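Local structure of YchF GTP-binding protein (Schizosaccharomyces pombe, 1NI3) at residues 236-241 / 267-272; 26-31 / 141-146. The protein hydrolyses ATP, and GTP less efficiently, with magnesium as cofactor, and negatively regulates the G2/M transition of the cell cycle. All blocks are in the same frame, centred on the assembly; numbering follows the deposited sequence.

Contact 1: 236-241 / 267-272; sequences RDFLRQ and VAFEER
Phe238 and Phe269 meet in a buried apolar contact between the short helix 235-238 and the helix 267-273, within the nucleotide-binding G domain. Chi1 angles of 177° in Phe238 and 178° in Phe269 carry each ring away from its own backbone N, and the pair spans CA atoms 8.2 Å apart. The side chains cross at about a right angle with ring centroids 5.7 Å apart; the planes are inclined at 44°, an oblique pairing. CE2 of Phe238 makes the nearest approach, 3.6 Å from CD2 of Phe269. Leu239 adds a branch methyl: its CD2 lies over one face of the Phe269 ring, 4.4 Å from CE1. With an alanine in place of Phe238, the Phe269 ring is likely to lose its aromatic neighbour around CD2, opening a gap between the two helices. The chain leaves the first helix in a type I turn, Phe238 to Gln241, with an Asp237-Arg240 salt bridge on it (OD1 to NH2 2.8 Å), made by charge alone because the oxygen lies well out of the guanidinium plane. Arg272 forms salt bridges with Glu235 and Glu284. Phe238 also lies close to Met233, predicted to bind ATP. Helix 235-238 follows strand 227-232 and helix 267-273 follows the parallel neighbouring strand 262-265, with Ser266 and Thr290 touching Phe238 and helix 33-42 touching Val267 and Glu271.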
ATOM      1  N   ARG A 236      26.823  -2.635  -1.763  1.00 48.80           N
ATOM      2  CA  ARG A 236      27.749  -2.687  -2.893  1.00 49.03           C
ATOM      3  C   ARG A 236      26.962  -2.836  -4.213  1.00 49.53           C
ATOM      4  O   ARG A 236      27.083  -2.000  -5.101  1.00 47.84           O
ATOM      5  CB  ARG A 236      28.715  -3.866  -2.688  1.00 49.91           C
ATOM      6  CG  ARG A 236      29.816  -4.015  -3.725  1.00 52.88           C
ATOM      7  CD  ARG A 236      30.552  -5.343  -3.554  1.00 52.80           C
ATOM      8  NE  ARG A 236      31.502  -5.578  -4.633  1.00 52.29           N
ATOM      9  CZ  ARG A 236      32.567  -4.811  -4.847  1.00 54.36           C
ATOM     10  NH1 ARG A 236      32.817  -3.772  -4.048  1.00 53.93           N
ATOM     11  NH2 ARG A 236      33.362  -5.056  -5.879  1.00 55.11           N
ATOM     12  N   ASP A 237      26.142  -3.876  -4.337  1.00 49.14           N
ATOM     13  CA  ASP A 237      25.383  -4.030  -5.568  1.00 51.96           C
ATOM     14  C   ASP A 237      24.487  -2.840  -5.863  1.00 53.15           C
ATOM     15  O   ASP A 237      24.372  -2.404  -7.016  1.00 53.06           O
ATOM     16  CB  ASP A 237      24.524  -5.284  -5.541  1.00 53.49           C
ATOM     17  CG  ASP A 237      25.308  -6.521  -5.860  1.00 56.77           C
ATOM     18  OD1 ASP A 237      26.053  -6.507  -6.869  1.00 59.35           O
ATOM     19  OD2 ASP A 237      25.167  -7.512  -5.112  1.00 59.32           O
ATOM     20  N   PHE A 238      23.832  -2.330  -4.826  1.00 52.80           N
ATOM     21  CA  PHE A 238      22.917  -1.195  -4.979  1.00 50.31           C
ATOM     22  C   PHE A 238      23.625   0.096  -5.372  1.00 49.60           C
ATOM     23  O   PHE A 238      23.074   0.898  -6.120  1.00 49.02           O
ATOM     24  CB  PHE A 238      22.141  -0.952  -3.677  1.00 49.29           C
ATOM     25  CG  PHE A 238      21.218   0.244  -3.723  1.00 48.81           C
ATOM     26  CD1 PHE A 238      20.171   0.293  -4.642  1.00 46.44           C
ATOM     27  CD2 PHE A 238      21.405   1.328  -2.864  1.00 48.14           C
ATOM     28  CE1 PHE A 238      19.315   1.402  -4.704  1.00 42.00           C
ATOM     29  CE2 PHE A 238      20.553   2.444  -2.919  1.00 43.40           C
ATOM     30  CZ  PHE A 238      19.511   2.476  -3.843  1.00 40.35           C
ATOM     31  N   LEU A 239      24.839   0.306  -4.874  1.00 49.96           N
ATOM     32  CA  LEU A 239      25.566   1.520  -5.204  1.00 50.23           C
ATOM     33  C   LEU A 239      26.211   1.463  -6.583  1.00 54.00           C
ATOM     34  O   LEU A 239      26.837   2.427  -7.010  1.00 57.57           O
ATOM     35  CB  LEU A 239      26.628   1.816  -4.142  1.00 45.01           C
ATOM     36  CG  LEU A 239      26.123   2.295  -2.777  1.00 41.70           C
ATOM     37  CD1 LEU A 239      27.298   2.649  -1.859  1.00 39.65           C
ATOM     38  CD2 LEU A 239      25.228   3.509  -2.983  1.00 41.32           C
ATOM     39  N   ARG A 240      26.065   0.343  -7.284  1.00 58.53           N
ATOM     40  CA  ARG A 240      26.647   0.229  -8.620  1.00 62.28           C
ATOM     41  C   ARG A 240      25.575  -0.148  -9.636  1.00 63.99           C
ATOM     42  O   ARG A 240      25.878  -0.554 -10.756  1.00 63.43           O
ATOM     43  CB  ARG A 240      27.772  -0.811  -8.627  1.00 63.98           C
ATOM     44  CG  ARG A 240      27.294  -2.239  -8.682  1.00 69.16           C
ATOM     45  CD  ARG A 240      28.427  -3.220  -8.416  1.00 73.26           C
ATOM     46  NE  ARG A 240      28.010  -4.587  -8.732  1.00 77.74           N
ATOM     47  CZ  ARG A 240      28.612  -5.684  -8.282  1.00 79.14           C
ATOM     48  NH1 ARG A 240      29.669  -5.588  -7.485  1.00 82.44           N
ATOM     49  NH2 ARG A 240      28.156  -6.880  -8.629  1.00 78.98           N
ATOM     50  N   GLN A 241      24.321  -0.008  -9.222  1.00 67.21           N
ATOM     51  CA  GLN A 241      23.165  -0.299 -10.057  1.00 70.42           C
ATOM     52  C   GLN A 241      23.217  -1.588 -10.859  1.00 70.43           C
ATOM     53  O   GLN A 241      22.629  -1.680 -11.942  1.00 68.83           O
ATOM     54  CB  GLN A 241      22.896   0.881 -10.989  1.00 73.09           C
ATOM     55  CG  GLN A 241      22.375   2.107 -10.268  1.00 75.64           C
ATOM     56  CD  GLN A 241      22.240   3.291 -11.184  1.00 76.40           C
ATOM     57  OE1 GLN A 241      23.228   3.783 -11.723  1.00 77.13           O
ATOM     58  NE2 GLN A 241      21.010   3.756 -11.377  1.00 76.99           N
ATOM     59  N   VAL A 267      18.390  -2.962   2.049  1.00 37.61           N
ATOM     60  CA  VAL A 267      18.055  -2.777   3.457  1.00 36.69           C
ATOM     61  C   VAL A 267      19.283  -2.399   4.276  1.00 37.93           C
ATOM     62  O   VAL A 267      19.194  -1.655   5.270  1.00 34.97           O
ATOM     63  CB  VAL A 267      17.484  -4.061   4.056  1.00 37.45           C
ATOM     64  CG1 VAL A 267      17.227  -3.882   5.552  1.00 38.82           C
ATOM     65  CG2 VAL A 267      16.204  -4.440   3.329  1.00 35.42           C
ATOM     66  N   ALA A 268      20.427  -2.922   3.850  1.00 37.74           N
ATOM     67  CA  ALA A 268      21.706  -2.673   4.500  1.00 36.15           C
ATOM     68  C   ALA A 268      22.043  -1.208   4.402  1.00 36.79           C
ATOM     69  O   ALA A 268      22.439  -0.580   5.382  1.00 36.71           O
ATOM     70  CB  ALA A 268      22.785  -3.497   3.801  1.00 38.15           C
ATOM     71  N   PHE A 269      21.874  -0.680   3.194  1.00 37.45           N
ATOM     72  CA  PHE A 269      22.167   0.718   2.909  1.00 36.52           C
ATOM     73  C   PHE A 269      21.161   1.636   3.565  1.00 37.22           C
ATOM     74  O   PHE A 269      21.540   2.643   4.172  1.00 36.84           O
ATOM     75  CB  PHE A 269      22.122   0.996   1.407  1.00 37.91           C
ATOM     76  CG  PHE A 269      22.362   2.438   1.066  1.00 38.82           C
ATOM     77  CD1 PHE A 269      23.589   3.022   1.336  1.00 40.77           C
ATOM     78  CD2 PHE A 269      21.356   3.229   0.525  1.00 39.31           C
ATOM     79  CE1 PHE A 269      23.797   4.385   1.112  1.00 41.09           C
ATOM     80  CE2 PHE A 269      21.558   4.595   0.297  1.00 39.85           C
ATOM     81  CZ  PHE A 269      22.782   5.170   0.580  1.00 40.26           C
ATOM     82  N   GLU A 270      19.877   1.312   3.413  1.00 36.21           N
ATOM     83  CA  GLU A 270      18.839   2.138   4.006  1.00 39.06           C
ATOM     84  C   GLU A 270      19.174   2.272   5.479  1.00 41.74           C
ATOM     85  O   GLU A 270      19.258   3.380   6.011  1.00 43.43           O
ATOM     86  CB  GLU A 270      17.461   1.503   3.822  1.00 38.27           C
ATOM     87  CG  GLU A 270      16.920   1.498   2.392  1.00 39.32           C
ATOM     88  CD  GLU A 270      16.796   2.889   1.790  1.00 40.31           C
ATOM     89  OE1 GLU A 270      16.331   3.819   2.490  1.00 40.12           O
ATOM     90  OE2 GLU A 270      17.144   3.043   0.601  1.00 39.36           O
ATOM     91  N   GLU A 271      19.390   1.128   6.125  1.00 42.74           N
ATOM     92  CA  GLU A 271      19.729   1.113   7.537  1.00 42.45           C
ATOM     93  C   GLU A 271      20.847   2.095   7.852  1.00 38.51           C
ATOM     94  O   GLU A 271      20.685   2.996   8.675  1.00 34.67           O
ATOM     95  CB  GLU A 271      20.137  -0.302   7.976  1.00 47.23           C
ATOM     96  CG  GLU A 271      20.645  -0.388   9.410  1.00 54.15           C
ATOM     97  CD  GLU A 271      19.635   0.105  10.422  1.00 61.96           C
ATOM     98  OE1 GLU A 271      18.558  -0.522  10.540  1.00 67.05           O
ATOM     99  OE2 GLU A 271      19.907   1.130  11.093  1.00 67.38           O
ATOM    100  N   ARG A 272      21.978   1.933   7.175  1.00 36.58           N
ATOM    101  CA  ARG A 272      23.127   2.810   7.423  1.00 38.91           C
ATOM    102  C   ARG A 272      22.799   4.286   7.254  1.00 39.29           C
ATOM    103  O   ARG A 272      23.354   5.129   7.949  1.00 41.43           O
ATOM    104  CB  ARG A 272      24.337   2.457   6.527  1.00 34.32           C
ATOM    105  CG  ARG A 272      25.617   3.142   7.009  1.00 32.59           C
ATOM    106  CD  ARG A 272      26.907   2.670   6.315  1.00 33.88           C
ATOM    107  NE  ARG A 272      27.300   3.530   5.203  1.00 31.61           N
ATOM    108  CZ  ARG A 272      26.760   3.468   3.998  1.00 32.60           C
ATOM    109  NH1 ARG A 272      25.816   2.578   3.766  1.00 34.48           N
ATOM    110  NH2 ARG A 272      27.148   4.298   3.038  1.00 29.83           N
TER

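Contact 2: 26-31 / 141-146; sequences VGMPNV and IRDLSI. With SO4 (sulfate ion), chain B.
Met28, a selenomethionine here, packs against Asp143 and Ile146, joining the loop after strand 22-27 to the helix 140-168. The contact across the segments is van der Waals. Chi1 of -150°, roughly anti, sends CG of Met28 away from the backbone N, and bends at chi2 and chi3 turn the SE-CE end in toward the helix, across its direction. There CE sits 3.5 Å from CG2 of Ile146, the two side chains crossing at about a right angle, and beside the backbone O of Asp143. Nearer the backbone, CG and, farther off, CB of Met28 lie against OD2 of Asp143. The charged interaction belongs to the helix: NH2 of Arg142 lies 2.9 Å from OD1 of Asp143, but that oxygen lies well out of the guanidinium plane, a pairing of charges only.

Hydrogen bonding serves the loop's other partner, a sulfate probably from the crystallisation liquor. Asn30 N donates to its O4 (2.9 Å, 141° at the hydrogen) and Val31 N to O1 (2.9 Å, nearly straight at 178°). Gly32 N, Ser34 N and Lys33 NZ also bond to it, consistent with a P-loop (Walker A) that would hold nucleotide phosphate. Strand 118-124 pairs with strand 22-27 through Val26 and is touched by Val31 and Leu144, while helix 246-254 packs on Ile141, Leu144 and Ser145.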
ATOM      1  N   VAL A  26       5.754  -8.854   3.535  1.00 41.93           N
ATOM      2  CA  VAL A  26       5.779 -10.282   3.250  1.00 41.66           C
ATOM      3  C   VAL A  26       7.137 -10.713   2.705  1.00 47.64           C
ATOM      4  O   VAL A  26       7.763 -10.005   1.905  1.00 51.77           O
ATOM      5  CB  VAL A  26       4.705 -10.639   2.204  1.00 37.49           C
ATOM      6  CG1 VAL A  26       5.089 -11.905   1.455  1.00 36.92           C
ATOM      7  CG2 VAL A  26       3.364 -10.789   2.891  1.00 33.44           C
ATOM      8  N   GLY A  27       7.583 -11.895   3.115  1.00 50.14           N
ATOM      9  CA  GLY A  27       8.862 -12.385   2.637  1.00 51.24           C
ATOM     10  C   GLY A  27       9.219 -13.785   3.087  1.00 51.50           C
ATOM     11  O   GLY A  27       8.614 -14.332   4.001  1.00 54.94           O
HETATM   12  N   MSE A  28      10.214 -14.365   2.436  1.00 54.75           N
HETATM   13  CA  MSE A  28      10.666 -15.694   2.776  1.00 56.74           C
HETATM   14  C   MSE A  28      11.666 -15.553   3.917  1.00 55.71           C
HETATM   15  O   MSE A  28      12.368 -14.557   4.004  1.00 57.95           O
HETATM   16  CB  MSE A  28      11.331 -16.339   1.558  1.00 61.81           C
HETATM   17  CG  MSE A  28      11.202 -17.835   1.514  1.00 71.59           C
HETATM   18 SE   MSE A  28       9.340 -18.415   1.601  1.00 82.97          SE
HETATM   19  CE  MSE A  28       8.980 -18.470  -0.299  1.00 78.60           C
ATOM     20  N   PRO A  29      11.729 -16.543   4.820  1.00 54.79           N
ATOM     21  CA  PRO A  29      12.659 -16.506   5.955  1.00 51.71           C
ATOM     22  C   PRO A  29      14.054 -16.039   5.567  1.00 49.95           C
ATOM     23  O   PRO A  29      14.624 -16.530   4.595  1.00 50.55           O
ATOM     24  CB  PRO A  29      12.659 -17.950   6.444  1.00 53.44           C
ATOM     25  CG  PRO A  29      11.230 -18.367   6.193  1.00 57.20           C
ATOM     26  CD  PRO A  29      10.932 -17.783   4.829  1.00 55.65           C
ATOM     27  N   ASN A  30      14.585 -15.077   6.314  1.00 48.14           N
ATOM     28  CA  ASN A  30      15.923 -14.526   6.075  1.00 49.14           C
ATOM     29  C   ASN A  30      16.127 -13.695   4.811  1.00 47.57           C
ATOM     30  O   ASN A  30      17.002 -14.007   4.011  1.00 47.71           O
ATOM     31  CB  ASN A  30      16.985 -15.639   6.106  1.00 50.91           C
ATOM     32  CG  ASN A  30      17.053 -16.347   7.450  1.00 54.99           C
ATOM     33  OD1 ASN A  30      17.510 -15.781   8.449  1.00 55.62           O
ATOM     34  ND2 ASN A  30      16.603 -17.598   7.478  1.00 56.49           N
ATOM     35  N   VAL A  31      15.340 -12.636   4.625  1.00 46.48           N
ATOM     36  CA  VAL A  31      15.509 -11.783   3.441  1.00 45.17           C
ATOM     37  C   VAL A  31      15.737 -10.309   3.794  1.00 45.06           C
ATOM     38  O   VAL A  31      16.006  -9.488   2.912  1.00 45.81           O
ATOM     39  CB  VAL A  31      14.295 -11.864   2.481  1.00 43.81           C
ATOM     40  CG1 VAL A  31      14.116 -13.287   1.990  1.00 39.13           C
ATOM     41  CG2 VAL A  31      13.050 -11.364   3.177  1.00 44.37           C
ATOM     42  N   ILE A 141      14.141 -16.701  -7.640  1.00 70.85           N
ATOM     43  CA  ILE A 141      13.124 -17.200  -8.556  1.00 69.39           C
ATOM     44  C   ILE A 141      12.309 -18.328  -7.933  1.00 68.46           C
ATOM     45  O   ILE A 141      11.086 -18.349  -8.054  1.00 70.32           O
ATOM     46  CB  ILE A 141      13.759 -17.704  -9.862  1.00 70.18           C
ATOM     47  CG1 ILE A 141      14.424 -16.538 -10.604  1.00 71.91           C
ATOM     48  CG2 ILE A 141      12.702 -18.361 -10.731  1.00 69.82           C
ATOM     49  CD1 ILE A 141      15.727 -16.071  -9.986  1.00 73.26           C
ATOM     50  N   ARG A 142      12.977 -19.260  -7.263  1.00 65.49           N
ATOM     51  CA  ARG A 142      12.265 -20.363  -6.644  1.00 61.38           C
ATOM     52  C   ARG A 142      11.279 -19.830  -5.615  1.00 59.79           C
ATOM     53  O   ARG A 142      10.072 -20.050  -5.724  1.00 59.50           O
ATOM     54  CB  ARG A 142      13.234 -21.315  -5.954  1.00 61.11           C
ATOM     55  CG  ARG A 142      12.665 -22.707  -5.808  1.00 62.01           C
ATOM     56  CD  ARG A 142      13.393 -23.517  -4.757  1.00 64.30           C
ATOM     57  NE  ARG A 142      13.108 -23.038  -3.404  1.00 68.01           N
ATOM     58  CZ  ARG A 142      13.956 -22.326  -2.665  1.00 68.73           C
ATOM     59  NH1 ARG A 142      15.155 -22.001  -3.143  1.00 66.65           N
ATOM     60  NH2 ARG A 142      13.613 -21.949  -1.436  1.00 66.58           N
ATOM     61  N   ASP A 143      11.811 -19.123  -4.620  1.00 59.08           N
ATOM     62  CA  ASP A 143      11.019 -18.545  -3.528  1.00 58.83           C
ATOM     63  C   ASP A 143       9.891 -17.650  -4.032  1.00 57.24           C
ATOM     64  O   ASP A 143       8.799 -17.613  -3.455  1.00 55.67           O
ATOM     65  CB  ASP A 143      11.925 -17.729  -2.612  1.00 62.04           C
ATOM     66  CG  ASP A 143      13.015 -18.561  -1.990  1.00 65.77           C
ATOM     67  OD1 ASP A 143      13.635 -19.359  -2.727  1.00 69.96           O
ATOM     68  OD2 ASP A 143      13.261 -18.420  -0.772  1.00 66.39           O
ATOM     69  N   LEU A 144      10.181 -16.915  -5.099  1.00 54.60           N
ATOM     70  CA  LEU A 144       9.203 -16.024  -5.703  1.00 53.53           C
ATOM     71  C   LEU A 144       7.966 -16.805  -6.132  1.00 54.27           C
ATOM     72  O   LEU A 144       6.838 -16.351  -5.930  1.00 56.01           O
ATOM     73  CB  LEU A 144       9.803 -15.343  -6.925  1.00 52.63           C
ATOM     74  CG  LEU A 144      10.175 -13.871  -6.798  1.00 49.88           C
ATOM     75  CD1 LEU A 144      10.932 -13.441  -8.036  1.00 47.38           C
ATOM     76  CD2 LEU A 144       8.916 -13.046  -6.609  1.00 46.00           C
ATOM     77  N   SER A 145       8.184 -17.967  -6.741  1.00 52.13           N
ATOM     78  CA  SER A 145       7.090 -18.797  -7.206  1.00 50.05           C
ATOM     79  C   SER A 145       6.366 -19.476  -6.042  1.00 48.71           C
ATOM     80  O   SER A 145       5.145 -19.627  -6.057  1.00 46.81           O
ATOM     81  CB  SER A 145       7.617 -19.842  -8.189  1.00 50.83           C
ATOM     82  OG  SER A 145       6.533 -20.505  -8.863  1.00 52.78           O
ATOM     83  N   ILE A 146       7.119 -19.874  -5.025  1.00 49.69           N
ATOM     84  CA  ILE A 146       6.539 -20.524  -3.849  1.00 50.79           C
ATOM     85  C   ILE A 146       5.388 -19.707  -3.269  1.00 51.16           C
ATOM     86  O   ILE A 146       4.240 -20.163  -3.220  1.00 50.61           O
ATOM     87  CB  ILE A 146       7.598 -20.706  -2.743  1.00 50.83           C
ATOM     88  CG1 ILE A 146       8.619 -21.755  -3.176  1.00 47.84           C
ATOM     89  CG2 ILE A 146       6.929 -21.099  -1.432  1.00 49.44           C
ATOM     90  CD1 ILE A 146       9.850 -21.773  -2.310  1.00 46.00           C
TER
HETATM   91  S   SO4 B 393      14.218 -11.924   7.745  1.00 59.64           S
HETATM   92  O1  SO4 B 393      13.280 -11.934   6.607  1.00 54.39           O
HETATM   93  O2  SO4 B 393      13.899 -10.799   8.649  1.00 52.20           O
HETATM   94  O3  SO4 B 393      15.601 -11.796   7.243  1.00 51.48           O
HETATM   95  O4  SO4 B 393      14.090 -13.190   8.494  1.00 61.73           O

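In the fold
Both contacts belong to the OBG-type G domain and hang on the same mixed sheet, in which strands 22-27, 118-124, 227-232 and 262-265 run parallel and adjacent in that order. Along the chain both segments of contact 2 come first, followed by both of contact 1. Their centres lie 20 Å apart and their nearest atoms about 5 Å apart, without touching. Asn232, at the end of strand 227-232, bridges them: its side chain bonds to Val31 O and to Val267 N. Contact 2 packs the start of the probable phosphate-binding loop, through Met28, onto helix 140-168; contact 1 lies beside Met233, predicted to bind ATP, after strand 227-232, where G domains commonly read the base.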